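Local coordinates for uncharacterized protein (Legionella longbeachae NSW150, PDB 4JZA), which probably removes the 3-phosphate from phosphatidylinositol 3-phosphate, which would let the pathogen alter phosphoinositide lipids of its host, at residues L167-D172 / L345-N350; A132-L137 / F337-H342. One frame throughout, in Å; residues are numbered along the deposited sequence.

After the first two strands and several helices, the chain forms helix 122-140, which carries residues 132-137. It then runs through strands 144-150 and 159-166 into the loop 167-172. A long, largely helical excursion follows, including the phosphoinositide phosphatase insertion domain (roughly 189-282). The chain returns through 337-342, which meets the helix in contact 2, and then through 345-350, which meets the loop in contact 1. The two closures cross. Contact 1 lies beside the ends of strands 159-166 and 352-359, antiparallel neighbours in the mixed sheet. Contact 2 ties the returning chain to helix 122-140. The contacts also touch: Asn350 N probably hydrogen-bonds to Leu338 O (2.9 Å), and Leu347 packs on Leu338.

Contact 1. Residues L167-D172 / L345-N350; sequences LPPYYD and LPLPAN
Tyr171 makes the hydrogen bond that crosses this contact. Its OH donates to Pro346 O (2.5 Å). The C=O...donor angle is 154°, and the hydroxyl is tilted only a little from the carbonyl plane. Pro346 is the centre of an inverse gamma turn. CG of Tyr171 stands between its own N and carbonyl carbon (chi1 51°), which swings the ring from the N-cap of helix 172-183 across to this turn. Arg393 of helix 388-402 bonds to the same hydroxyl.

The rest is carbon packing, some of it against carbonyl oxygens. Leu347 CB meets the edge of the tyrosine ring at CE1, 4.0 Å away. Further out, Leu347 CD1 lies 3.7 Å from Pro169 CG. The two proline rings also meet, with Pro169 CB 3.8 Å from Pro348 CD and 3.4 Å from Pro348 O. Leu174 of helix 172-183 packs on both Pro346 and Leu347, and helix 388-402 touches Pro346 and Pro348.

Three of the touching residues are prolines and have no backbone N-H to give. The two irregular loops are thus joined by proline and leucine packing and by one tyrosine hydroxyl, which binds a backbone carbonyl and links it to Arg393.

Contact 2. Residues A132-L137 / F337-H342; sequences AEQYAL and FLSSRH
Gln134 on helix 122-140 and Ser339 bring the two backbones nearest, with their CA atoms 6.1 Å apart, where residues 339-342 form a type I beta turn that presents Arg341 and His342 to the helix. Ser339 OG accepts from Arg341 N, an ST turn.

Arg341 reaches across the helix to Glu133 in a salt bridge. Glu133 OE2 lies 2.9 Å from Arg341 NH2, and a weaker bond runs from NH1 to the same oxygen. The carboxylate and guanidinium planes are 73° apart. NH2 meets OE2 from above the carboxylate plane, so this is not a flat, two-pronged pairing. Gln134 CG sits over the centre of the guanidinium face, 3.9 Å above it, and Leu137 CD1 lies at its edge. Asn130 and Asn612 O also bind the guanidinium. Arg48 and Ser51 of helix 41-62 hold OE1 of Glu133.

Gln134 is extended beyond CG. It lays NE2 3.2 Å from Arg341 CB and OE1 beside CA and CB of His342.

His342 lies on the other side of Gln134 from Arg341. Its ring and that of Tyr135 are inclined at 56°, with centroids 4.3 Å apart. His342 CE1 sits over the centre of the tyrosine face. CG of His342 is anti to its backbone N (chi1 -170°), which carries the ring out to Tyr135. The Tyr135 hydroxyl bonds to Gln317 of helix 315-325.

One water joins Gln134 O (2.8 Å), Ser339 N (2.9 Å) and His342 ND1. A second accepts from Gln134 NE2 and bonds weakly to Arg341 O.

The contact packs the loop between helix 315-325 and strand 352-359 on helix 122-140. In this buried junction the Arg341 charge is probably balanced by Glu133, whose carboxylate Arg48 probably also offsets.

Contact 1. Residues L167-D172 / L345-N350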
loop_
_atom_site.group_PDB
_atom_site.type_symbol
_atom_site.label_atom_id
_atom_site.label_comp_id
_atom_site.label_asym_id
_atom_site.label_seq_id
_atom_site.Cartn_x
_atom_site.Cartn_y
_atom_site.Cartn_z
ATOM N N LEU A 167 18.199 2.875 4.572
ATOM C CA LEU A 167 18.941 3.918 3.919
ATOM C C LEU A 167 18.042 5.080 3.540
ATOM O O LEU A 167 16.990 4.883 2.982
ATOM C CB LEU A 167 19.588 3.339 2.643
ATOM C CG LEU A 167 20.700 2.309 2.842
ATOM C CD1 LEU A 167 21.164 1.783 1.514
ATOM C CD2 LEU A 167 21.873 2.911 3.574
ATOM N N PRO A 168 18.459 6.321 3.812
ATOM C CA PRO A 168 17.500 7.378 3.475
ATOM C C PRO A 168 17.325 7.445 2.007
ATOM O O PRO A 168 18.318 7.389 1.307
ATOM C CB PRO A 168 18.189 8.617 3.972
ATOM C CG PRO A 168 19.577 8.206 4.388
ATOM C CD PRO A 168 19.482 6.791 4.761
ATOM N N PRO A 169 16.079 7.451 1.526
ATOM C CA PRO A 169 15.804 7.392 0.105
ATOM C C PRO A 169 15.629 8.740 -0.563
ATOM O O PRO A 169 15.491 8.789 -1.785
ATOM C CB PRO A 169 14.501 6.656 0.069
ATOM C CG PRO A 169 13.813 7.077 1.329
ATOM C CD PRO A 169 14.873 7.178 2.330
ATOM N N TYR A 170 15.577 9.821 0.223
ATOM C CA TYR A 170 15.428 11.176 -0.338
ATOM C C TYR A 170 16.685 11.668 -1.053
ATOM O O TYR A 170 17.766 11.189 -0.806
ATOM C CB TYR A 170 15.020 12.182 0.733
ATOM C CG TYR A 170 15.847 12.120 1.977
ATOM C CD1 TYR A 170 17.080 12.704 2.033
ATOM C CD2 TYR A 170 15.356 11.502 3.113
ATOM C CE1 TYR A 170 17.843 12.654 3.198
ATOM C CE2 TYR A 170 16.098 11.431 4.265
ATOM C CZ TYR A 170 17.343 12.010 4.303
ATOM O OH TYR A 170 18.071 11.931 5.451
ATOM N N TYR A 171 16.496 12.623 -1.950
ATOM C CA TYR A 171 17.551 13.281 -2.684
ATOM C C TYR A 171 17.171 14.768 -2.774
ATOM O O TYR A 171 15.995 15.134 -2.604
ATOM C CB TYR A 171 17.711 12.642 -4.065
ATOM C CG TYR A 171 16.445 12.502 -4.854
ATOM C CD1 TYR A 171 15.592 11.448 -4.619
ATOM C CD2 TYR A 171 16.075 13.431 -5.847
ATOM C CE1 TYR A 171 14.419 11.301 -5.331
ATOM C CE2 TYR A 171 14.872 13.275 -6.563
ATOM C CZ TYR A 171 14.065 12.200 -6.287
ATOM O OH TYR A 171 12.881 11.972 -6.929
ATOM N N ASP A 172 18.160 15.622 -3.009
ATOM C CA ASP A 172 17.986 17.084 -2.865
ATOM C C ASP A 172 16.802 17.674 -3.657
ATOM O O ASP A 172 16.014 18.474 -3.117
ATOM C CB ASP A 172 19.267 17.810 -3.280
ATOM C CG ASP A 172 20.402 17.634 -2.274
ATOM O OD1 ASP A 172 20.190 17.075 -1.168
ATOM O OD2 ASP A 172 21.530 18.061 -2.620
ATOM N N LEU A 345 5.345 8.071 -4.745
ATOM C CA LEU A 345 6.288 9.168 -4.611
ATOM C C LEU A 345 7.603 8.729 -5.251
ATOM O O LEU A 345 7.987 7.557 -5.205
ATOM C CB LEU A 345 6.492 9.494 -3.146
ATOM C CG LEU A 345 5.236 9.821 -2.317
ATOM C CD1 LEU A 345 5.610 9.940 -0.840
ATOM C CD2 LEU A 345 4.620 11.130 -2.754
ATOM N N PRO A 346 8.313 9.671 -5.875
ATOM C CA PRO A 346 9.444 9.310 -6.712
ATOM C C PRO A 346 10.749 9.161 -5.949
ATOM O O PRO A 346 11.710 9.830 -6.229
ATOM C CB PRO A 346 9.502 10.470 -7.709
ATOM C CG PRO A 346 8.999 11.633 -6.950
ATOM C CD PRO A 346 8.004 11.111 -5.954
ATOM N N LEU A 347 10.752 8.266 -4.996
ATOM C CA LEU A 347 11.965 7.862 -4.311
ATOM C C LEU A 347 11.819 6.428 -3.874
ATOM O O LEU A 347 10.736 5.938 -3.710
ATOM C CB LEU A 347 12.242 8.753 -3.110
ATOM C CG LEU A 347 11.361 8.652 -1.868
ATOM C CD1 LEU A 347 11.969 9.504 -0.768
ATOM C CD2 LEU A 347 9.962 9.116 -2.194
ATOM N N PRO A 348 12.906 5.732 -3.710
ATOM C CA PRO A 348 12.869 4.257 -3.572
ATOM C C PRO A 348 12.298 3.708 -2.299
ATOM O O PRO A 348 12.510 4.255 -1.190
ATOM C CB PRO A 348 14.342 3.855 -3.577
ATOM C CG PRO A 348 15.087 5.053 -4.023
ATOM C CD PRO A 348 14.281 6.253 -3.714
ATOM N N ALA A 349 11.646 2.572 -2.464
ATOM C CA ALA A 349 10.938 1.967 -1.370
ATOM C C ALA A 349 11.700 0.800 -0.921
ATOM O O ALA A 349 12.415 0.172 -1.710
ATOM C CB ALA A 349 9.552 1.531 -1.786
ATOM N N ASN A 350 11.529 0.501 0.362
ATOM C CA ASN A 350 12.134 -0.655 0.979
ATOM C C ASN A 350 13.612 -0.686 0.674
ATOM O O ASN A 350 14.151 -1.751 0.377
ATOM C CB ASN A 350 11.430 -1.938 0.498
ATOM C CG ASN A 350 11.720 -3.148 1.381
ATOM O OD1 ASN A 350 12.224 -3.047 2.525
ATOM N ND2 ASN A 350 11.401 -4.311 0.858
#

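Contact 2. Residues A132-L137 / F337-H342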
loop_
_atom_site.group_PDB
_atom_site.type_symbol
_atom_site.label_atom_id
_atom_site.label_comp_id
_atom_site.label_asym_id
_atom_site.label_seq_id
_atom_site.Cartn_x
_atom_site.Cartn_y
_atom_site.Cartn_z
ATOM N N ALA A 132 -3.340 4.997 4.184
ATOM C CA ALA A 132 -3.054 5.639 5.474
ATOM C C ALA A 132 -2.006 4.876 6.262
ATOM O O ALA A 132 -1.152 5.469 6.849
ATOM C CB ALA A 132 -4.315 5.812 6.316
ATOM N N GLU A 133 -2.034 3.562 6.255
ATOM C CA GLU A 133 -1.012 2.834 6.986
ATOM C C GLU A 133 0.392 3.108 6.428
ATOM O O GLU A 133 1.344 3.228 7.172
ATOM C CB GLU A 133 -1.281 1.343 6.927
ATOM C CG GLU A 133 -0.405 0.561 7.894
ATOM C CD GLU A 133 -0.316 -0.929 7.595
ATOM O OE1 GLU A 133 0.074 -1.615 8.547
ATOM O OE2 GLU A 133 -0.613 -1.409 6.461
ATOM N N GLN A 134 0.513 3.190 5.112
ATOM C CA GLN A 134 1.787 3.418 4.476
ATOM C C GLN A 134 2.392 4.743 4.870
ATOM O O GLN A 134 3.544 4.800 5.227
ATOM C CB GLN A 134 1.574 3.414 2.964
ATOM C CG GLN A 134 1.176 2.073 2.339
ATOM C CD GLN A 134 0.884 2.246 0.876
ATOM O OE1 GLN A 134 1.219 3.209 0.341
ATOM N NE2 GLN A 134 0.377 1.331 0.235
ATOM N N TYR A 135 1.599 5.813 4.780
ATOM C CA TYR A 135 2.021 7.152 5.207
ATOM C C TYR A 135 2.253 7.166 6.731
ATOM O O TYR A 135 3.228 7.780 7.176
ATOM C CB TYR A 135 1.046 8.250 4.783
ATOM C CG TYR A 135 1.204 8.653 3.357
ATOM C CD1 TYR A 135 0.507 8.014 2.370
ATOM C CD2 TYR A 135 2.015 9.709 2.995
ATOM C CE1 TYR A 135 0.650 8.371 1.048
ATOM C CE2 TYR A 135 2.167 10.080 1.676
ATOM C CZ TYR A 135 1.483 9.387 0.720
ATOM O OH TYR A 135 1.611 9.704 -0.586
ATOM N N ALA A 136 1.451 6.471 7.530
ATOM C CA ALA A 136 1.805 6.398 8.973
ATOM C C ALA A 136 3.187 5.815 9.197
ATOM O O ALA A 136 3.927 6.279 10.087
ATOM C CB ALA A 136 0.813 5.568 9.810
ATOM N N LEU A 137 3.516 4.788 8.396
ATOM C CA LEU A 137 4.817 4.129 8.489
ATOM C C LEU A 137 5.984 5.005 7.981
ATOM O O LEU A 137 7.072 4.968 8.573
ATOM C CB LEU A 137 4.814 2.798 7.743
ATOM C CG LEU A 137 3.933 1.713 8.342
ATOM C CD1 LEU A 137 3.803 0.569 7.336
ATOM C CD2 LEU A 137 4.440 1.203 9.696
ATOM N N PHE A 337 11.932 6.749 4.903
ATOM C CA PHE A 337 11.691 5.329 4.609
ATOM C C PHE A 337 10.332 5.216 3.971
ATOM O O PHE A 337 9.412 5.848 4.417
ATOM C CB PHE A 337 11.637 4.554 5.915
ATOM C CG PHE A 337 10.840 3.279 5.848
ATOM C CD1 PHE A 337 11.144 2.304 4.918
ATOM C CD2 PHE A 337 9.789 3.034 6.745
ATOM C CE1 PHE A 337 10.462 1.103 4.873
ATOM C CE2 PHE A 337 9.098 1.830 6.706
ATOM C CZ PHE A 337 9.438 0.866 5.771
ATOM N N LEU A 338 10.206 4.404 2.948
ATOM C CA LEU A 338 8.927 4.166 2.285
ATOM C C LEU A 338 8.646 2.654 2.278
ATOM O O LEU A 338 9.451 1.882 1.833
ATOM C CB LEU A 338 8.979 4.676 0.830
ATOM C CG LEU A 338 8.549 6.115 0.672
ATOM C CD1 LEU A 338 9.599 7.055 1.157
ATOM C CD2 LEU A 338 8.230 6.417 -0.782
ATOM N N SER A 339 7.478 2.268 2.748
ATOM C CA SER A 339 6.984 0.934 2.578
ATOM C C SER A 339 7.011 0.487 1.105
ATOM O O SER A 339 6.755 1.258 0.194
ATOM C CB SER A 339 5.539 0.908 3.074
ATOM O OG SER A 339 4.813 -0.221 2.553
ATOM N N SER A 340 7.258 -0.803 0.913
ATOM C CA SER A 340 7.233 -1.455 -0.376
ATOM C C SER A 340 5.939 -1.209 -1.165
ATOM O O SER A 340 5.921 -1.282 -2.405
ATOM C CB SER A 340 7.469 -2.974 -0.186
ATOM O OG SER A 340 6.272 -3.653 0.207
ATOM N N ARG A 341 4.825 -0.958 -0.493
ATOM C CA ARG A 341 3.562 -0.787 -1.252
ATOM C C ARG A 341 3.392 0.634 -1.744
ATOM O O ARG A 341 2.462 0.941 -2.470
ATOM C CB ARG A 341 2.370 -1.056 -0.370
ATOM C CG ARG A 341 2.208 -2.470 0.106
ATOM C CD ARG A 341 1.165 -2.452 1.225
ATOM N NE ARG A 341 1.698 -2.024 2.508
ATOM C CZ ARG A 341 0.973 -1.599 3.518
ATOM N NH1 ARG A 341 -0.348 -1.521 3.438
ATOM N NH2 ARG A 341 1.585 -1.243 4.625
ATOM N N HIS A 342 4.293 1.499 -1.304
ATOM C CA HIS A 342 4.109 2.903 -1.383
ATOM C C HIS A 342 4.904 3.406 -2.570
ATOM O O HIS A 342 5.971 3.987 -2.415
ATOM C CB HIS A 342 4.587 3.565 -0.086
ATOM C CG HIS A 342 4.209 5.004 -0.002
ATOM N ND1 HIS A 342 4.058 5.672 1.163
ATOM C CD2 HIS A 342 3.967 5.905 -0.963
ATOM C CE1 HIS A 342 3.674 6.912 0.917
ATOM N NE2 HIS A 342 3.657 7.088 -0.368
HETATM O O HOH W 1 5.365 4.237 3.122
HETATM O O HOH W 2 -0.984 0.739 -2.204
#